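Local atomic coordinates of STM4351 (Salmonella enterica, PDB entry 2Y7I), a protein that binds arginine with high specificity in the periplasm as a solute-binding protein of family 3. Residues A[15-18]-A[19-23]; A[140-143]-A[144-147]. All blocks are in the same frame, centred on the assembly; numbering follows the deposited sequence.

Both contacts are local turns of the chain that meet beside the bound arginine, with centres about 12 Å apart. Contact 1 (15-18 with 19-23) supplies T15, Y16 and E20 to the arginine pocket; contact 2 (140-143 with 144-147) is the N-cap and first turn of helix 142-150, whose Y142 side chain comes within about 5 Å of the ligand. They touch directly: Y16 CE1 lies 3.3 Å from Y142 CD2, the two rings meeting with planes at about 30°, and T15 CG2 packs 3.3 Å from S141 OG. Each also carries one aspartate of a zinc site, a different ion in each case: D23 in contact 1 and D140 in contact 2.

Contact 1 (A[15-18]-A[19-23]); sequences TYAP and YEFVD. With ZN (zinc ion), chain F; ARG (arginine), chain C.
A tight turn with a cis peptide between A17 and P18 folds Y16 back onto Y19 and E20, in the loop that leads from strand 7-12 into strand 21-22 at the arginine pocket. Y16 N donates to E20 O (2.9 Å), and E20 N returns a bond to Y16 O from above the carbonyl plane, at 165° at the hydrogen. Y19 and E20 thus both face Y16 in a classic beta bulge, and the Y16 carbonyl oxygen, which takes one good bond from E20 N and a weak one from Y19 N, also lies in plane at the edge of the Y19 ring. The two tyrosine rings run side by side, nearly parallel (18°) but displaced, so that they scarcely overlap, touching at Y16 CD2 and Y19 CD2 (3.4 Å). Over one face of the Y16 ring lies the ligand's CD, nearer the ring's border than its centre, while Y16 OH is hydrogen-bonded to D160. E20 CG sits between its backbone N and carbonyl carbon (chi1 48°), and a bend at chi2 brings OE2 to the ligand's NH2, which donates to it at 2.8 Å. T15 OG1 lies 3.2 Å from the ligand's NH1 and is hydrogen-bonded to E118. Within the turn, A17 CB sits over a face of the F21 ring, 3.4 Å from F21 CD1. At the far end D23 OD2 binds a zinc ion at 2.1 Å, together with D25.

Contact 2 (A[140-143]-A[144-147]); sequences DSYL and NAFT. With ZN (zinc ion), chain D.
The N-terminal turn of helix 142-150 is capped by S141 and closed by bonds from N144, A145, F146 and T147 back to residues 141-143. S141 is the N-cap: its OG, anti to the backbone N (chi1 173°), accepts from L143 N at 3.2 Å. Its carbonyl oxygen takes weak bonds from N144 N and A145 N, a loose start that tightens one residue on, where F146 N reaches Y142 O at 2.9 Å and nearly straight (170°). L143 O is held by two donors of T147, the backbone N at 3.1 Å and OG1 at 3.0 Å, which approach from opposite faces of its carbonyl plane; with OG1 anti to its own carbonyl carbon (chi1 -58°) the hydroxyl is turned back along the helix to L143 O. On the N144 side chain, OD1 lies 3.3 Å from S141 CB and accepts a bond from a water that in turn accepts from D140 N, so the amide is linked by water to the residue before the cap. The cap joins strand 135-139, at one border of this chain's five-stranded sheet, to the helix, which packs Y142, A145 and F146 against V157 of strand 156-160. Y142 CB meets F146 CE2 at 4.1 Å; the F146 ring stacks on W167, and Y142 OH is hydrogen-bonded to F158 O. Just ahead of the cap, D140 OD2 binds a zinc ion at 1.9 Å, shared with D55, while its OD1 is hydrogen-bonded to N119.

Contact 1 (A[15-18]-A[19-23])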
loop_
_atom_site.group_PDB
_atom_site.type_symbol
_atom_site.label_atom_id
_atom_site.label_comp_id
_atom_site.label_asym_id
_atom_site.label_seq_id
_atom_site.Cartn_x
_atom_site.Cartn_y
_atom_site.Cartn_z
ATOM N N THR A 15 -6.418 21.520 -8.528
ATOM C CA THR A 15 -6.874 22.612 -7.670
ATOM C C THR A 15 -6.796 22.204 -6.200
ATOM O O THR A 15 -7.296 22.915 -5.312
ATOM C CB THR A 15 -8.376 22.908 -7.974
ATOM O OG1 THR A 15 -9.136 21.684 -7.883
ATOM C CG2 THR A 15 -8.535 23.473 -9.370
ATOM N N TYR A 16 -6.163 21.057 -5.941
ATOM C CA TYR A 16 -6.419 20.294 -4.719
ATOM C C TYR A 16 -5.162 19.679 -4.089
ATOM O O TYR A 16 -5.081 18.469 -3.934
ATOM C CB TYR A 16 -7.460 19.194 -5.044
ATOM C CG TYR A 16 -8.472 18.894 -3.942
ATOM C CD1 TYR A 16 -9.199 19.918 -3.334
ATOM C CD2 TYR A 16 -8.718 17.576 -3.530
ATOM C CE1 TYR A 16 -10.128 19.650 -2.324
ATOM C CE2 TYR A 16 -9.643 17.296 -2.521
ATOM C CZ TYR A 16 -10.348 18.341 -1.928
ATOM O OH TYR A 16 -11.279 18.086 -0.940
ATOM N N ALA A 17 -4.186 20.511 -3.722
ATOM C CA ALA A 17 -3.006 20.038 -2.993
ATOM C C ALA A 17 -3.469 19.363 -1.709
ATOM O O ALA A 17 -4.406 19.858 -1.077
ATOM C CB ALA A 17 -2.065 21.212 -2.658
ATOM N N PRO A 18 -2.817 18.248 -1.305
ATOM C CA PRO A 18 -1.634 17.596 -1.893
ATOM C C PRO A 18 -1.934 16.487 -2.914
ATOM O O PRO A 18 -1.012 15.774 -3.316
ATOM C CB PRO A 18 -0.985 16.942 -0.665
ATOM C CG PRO A 18 -2.180 16.474 0.127
ATOM C CD PRO A 18 -3.245 17.554 -0.072
ATOM N N TYR A 19 -3.200 16.305 -3.279
ATOM C CA TYR A 19 -3.590 15.273 -4.244
ATOM C C TYR A 19 -3.058 15.618 -5.648
ATOM O O TYR A 19 -2.353 14.828 -6.258
ATOM C CB TYR A 19 -5.115 15.122 -4.267
ATOM C CG TYR A 19 -5.724 14.724 -2.932
ATOM C CD1 TYR A 19 -5.748 13.393 -2.530
ATOM C CD2 TYR A 19 -6.254 15.687 -2.061
ATOM C CE1 TYR A 19 -6.295 13.020 -1.304
ATOM C CE2 TYR A 19 -6.808 15.323 -0.845
ATOM C CZ TYR A 19 -6.821 13.995 -0.474
ATOM O OH TYR A 19 -7.357 13.622 0.729
ATOM N N GLU A 20 -3.397 16.812 -6.134
ATOM C CA GLU A 20 -2.906 17.322 -7.416
ATOM C C GLU A 20 -3.011 18.828 -7.412
ATOM O O GLU A 20 -4.025 19.390 -6.981
ATOM C CB GLU A 20 -3.686 16.760 -8.616
ATOM C CG GLU A 20 -5.212 16.832 -8.458
ATOM C CD GLU A 20 -5.780 15.555 -7.906
ATOM O OE1 GLU A 20 -5.185 14.499 -8.204
ATOM O OE2 GLU A 20 -6.805 15.597 -7.179
ATOM N N PHE A 21 -1.940 19.468 -7.873
ATOM C CA PHE A 21 -1.840 20.912 -7.916
ATOM C C PHE A 21 -0.721 21.316 -8.873
ATOM O O PHE A 21 -0.023 20.459 -9.431
ATOM C CB PHE A 21 -1.642 21.497 -6.505
ATOM C CG PHE A 21 -0.341 21.107 -5.840
ATOM C CD1 PHE A 21 -0.206 19.868 -5.207
ATOM C CD2 PHE A 21 0.728 22.002 -5.799
ATOM C CE1 PHE A 21 0.976 19.518 -4.566
ATOM C CE2 PHE A 21 1.919 21.659 -5.170
ATOM C CZ PHE A 21 2.042 20.408 -4.546
ATOM N N VAL A 22 -0.569 22.618 -9.073
ATOM C CA VAL A 22 0.378 23.137 -10.049
ATOM C C VAL A 22 1.512 23.797 -9.280
ATOM O O VAL A 22 1.268 24.595 -8.373
ATOM C CB VAL A 22 -0.307 24.131 -11.030
ATOM C CG1 VAL A 22 0.652 24.581 -12.117
ATOM C CG2 VAL A 22 -1.526 23.472 -11.678
ATOM N N ASP A 23 2.745 23.427 -9.599
ATOM C CA ASP A 23 3.903 24.029 -8.936
ATOM C C ASP A 23 4.335 25.297 -9.663
ATOM O O ASP A 23 3.671 25.731 -10.607
ATOM C CB ASP A 23 5.070 23.033 -8.838
ATOM C CG ASP A 23 5.641 22.656 -10.188
ATOM O OD1 ASP A 23 5.353 23.332 -11.203
ATOM O OD2 ASP A 23 6.408 21.672 -10.238
HETATM ZN ZN ZN F . 8.167 22.059 -11.350
HETATM N N ARG C . -12.909 13.869 -2.390
HETATM C CA ARG C . -13.983 14.797 -2.865
HETATM C C ARG C . -14.885 14.075 -3.858
HETATM O O ARG C . -15.816 14.672 -4.394
HETATM C CB ARG C . -13.379 16.060 -3.515
HETATM C CG ARG C . -12.381 15.768 -4.650
HETATM C CD ARG C . -11.919 17.036 -5.365
HETATM N NE ARG C . -10.743 16.745 -6.190
HETATM C CZ ARG C . -10.112 17.626 -6.964
HETATM N NH1 ARG C . -10.528 18.892 -7.052
HETATM N NH2 ARG C . -9.061 17.238 -7.654
HETATM O OXT ARG C . -14.683 12.883 -4.160
#

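Contact 2 (A[140-143]-A[144-147])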
loop_
_atom_site.group_PDB
_atom_site.type_symbol
_atom_site.label_atom_id
_atom_site.label_comp_id
_atom_site.label_asym_id
_atom_site.label_seq_id
_atom_site.Cartn_x
_atom_site.Cartn_y
_atom_site.Cartn_z
ATOM N N ASP A 140 -15.878 26.014 -9.352
ATOM C CA ASP A 140 -15.109 25.000 -10.083
ATOM C C ASP A 140 -13.630 24.929 -9.687
ATOM O O ASP A 140 -12.807 24.331 -10.393
ATOM C CB ASP A 140 -15.288 25.141 -11.603
ATOM C CG ASP A 140 -16.546 24.458 -12.088
ATOM O OD1 ASP A 140 -17.398 24.140 -11.233
ATOM O OD2 ASP A 140 -16.705 24.228 -13.301
ATOM N N SER A 141 -13.281 25.554 -8.569
ATOM C CA SER A 141 -11.909 25.480 -8.068
ATOM C C SER A 141 -11.846 25.910 -6.618
ATOM O O SER A 141 -12.237 27.035 -6.294
ATOM C CB SER A 141 -10.991 26.376 -8.906
ATOM O OG SER A 141 -9.694 26.432 -8.339
ATOM N N TYR A 142 -11.356 25.014 -5.757
ATOM C CA TYR A 142 -11.109 25.362 -4.358
ATOM C C TYR A 142 -10.256 26.629 -4.225
ATOM O O TYR A 142 -10.425 27.385 -3.274
ATOM C CB TYR A 142 -10.580 24.149 -3.545
ATOM C CG TYR A 142 -11.713 23.275 -3.037
ATOM C CD1 TYR A 142 -12.505 23.688 -1.971
ATOM C CD2 TYR A 142 -12.011 22.046 -3.639
ATOM C CE1 TYR A 142 -13.572 22.904 -1.505
ATOM C CE2 TYR A 142 -13.070 21.244 -3.173
ATOM C CZ TYR A 142 -13.853 21.686 -2.105
ATOM O OH TYR A 142 -14.934 20.931 -1.655
ATOM N N LEU A 143 -9.401 26.913 -5.209
ATOM C CA LEU A 143 -8.586 28.137 -5.167
ATOM C C LEU A 143 -9.430 29.428 -5.150
ATOM O O LEU A 143 -9.144 30.371 -4.401
ATOM C CB LEU A 143 -7.562 28.189 -6.319
ATOM C CG LEU A 143 -6.683 26.987 -6.703
ATOM C CD1 LEU A 143 -5.518 27.430 -7.609
ATOM C CD2 LEU A 143 -6.157 26.197 -5.502
ATOM N N ASN A 144 -10.470 29.471 -5.976
ATOM C CA ASN A 144 -11.389 30.612 -5.966
ATOM C C ASN A 144 -12.199 30.688 -4.671
ATOM O O ASN A 144 -12.536 31.773 -4.200
ATOM C CB ASN A 144 -12.340 30.524 -7.154
ATOM C CG ASN A 144 -11.608 30.534 -8.483
ATOM O OD1 ASN A 144 -11.706 29.592 -9.258
ATOM N ND2 ASN A 144 -10.866 31.601 -8.742
ATOM N N ALA A 145 -12.533 29.520 -4.131
ATOM C CA ALA A 145 -13.263 29.407 -2.861
ATOM C C ALA A 145 -12.439 30.016 -1.723
ATOM O O ALA A 145 -12.931 30.866 -0.969
ATOM C CB ALA A 145 -13.603 27.947 -2.567
ATOM N N PHE A 146 -11.175 29.606 -1.623
ATOM C CA PHE A 146 -10.256 30.171 -0.614
ATOM C C PHE A 146 -10.082 31.684 -0.744
ATOM O O PHE A 146 -10.102 32.410 0.259
ATOM C CB PHE A 146 -8.894 29.470 -0.662
ATOM C CG PHE A 146 -8.920 28.054 -0.153
ATOM C CD1 PHE A 146 -9.518 27.750 1.071
ATOM C CD2 PHE A 146 -8.344 27.025 -0.890
ATOM C CE1 PHE A 146 -9.544 26.449 1.547
ATOM C CE2 PHE A 146 -8.367 25.714 -0.425
ATOM C CZ PHE A 146 -8.971 25.423 0.796
ATOM N N THR A 147 -9.930 32.166 -1.975
ATOM C CA THR A 147 -9.856 33.601 -2.223
ATOM C C THR A 147 -11.086 34.313 -1.667
ATOM O O THR A 147 -10.975 35.350 -1.005
ATOM C CB THR A 147 -9.695 33.906 -3.734
ATOM O OG1 THR A 147 -8.512 33.262 -4.214
ATOM C CG2 THR A 147 -9.583 35.406 -3.986
HETATM ZN ZN ZN D . -18.229 23.303 -13.796
HETATM O O HOH W 1 -14.850 28.766 -9.645
#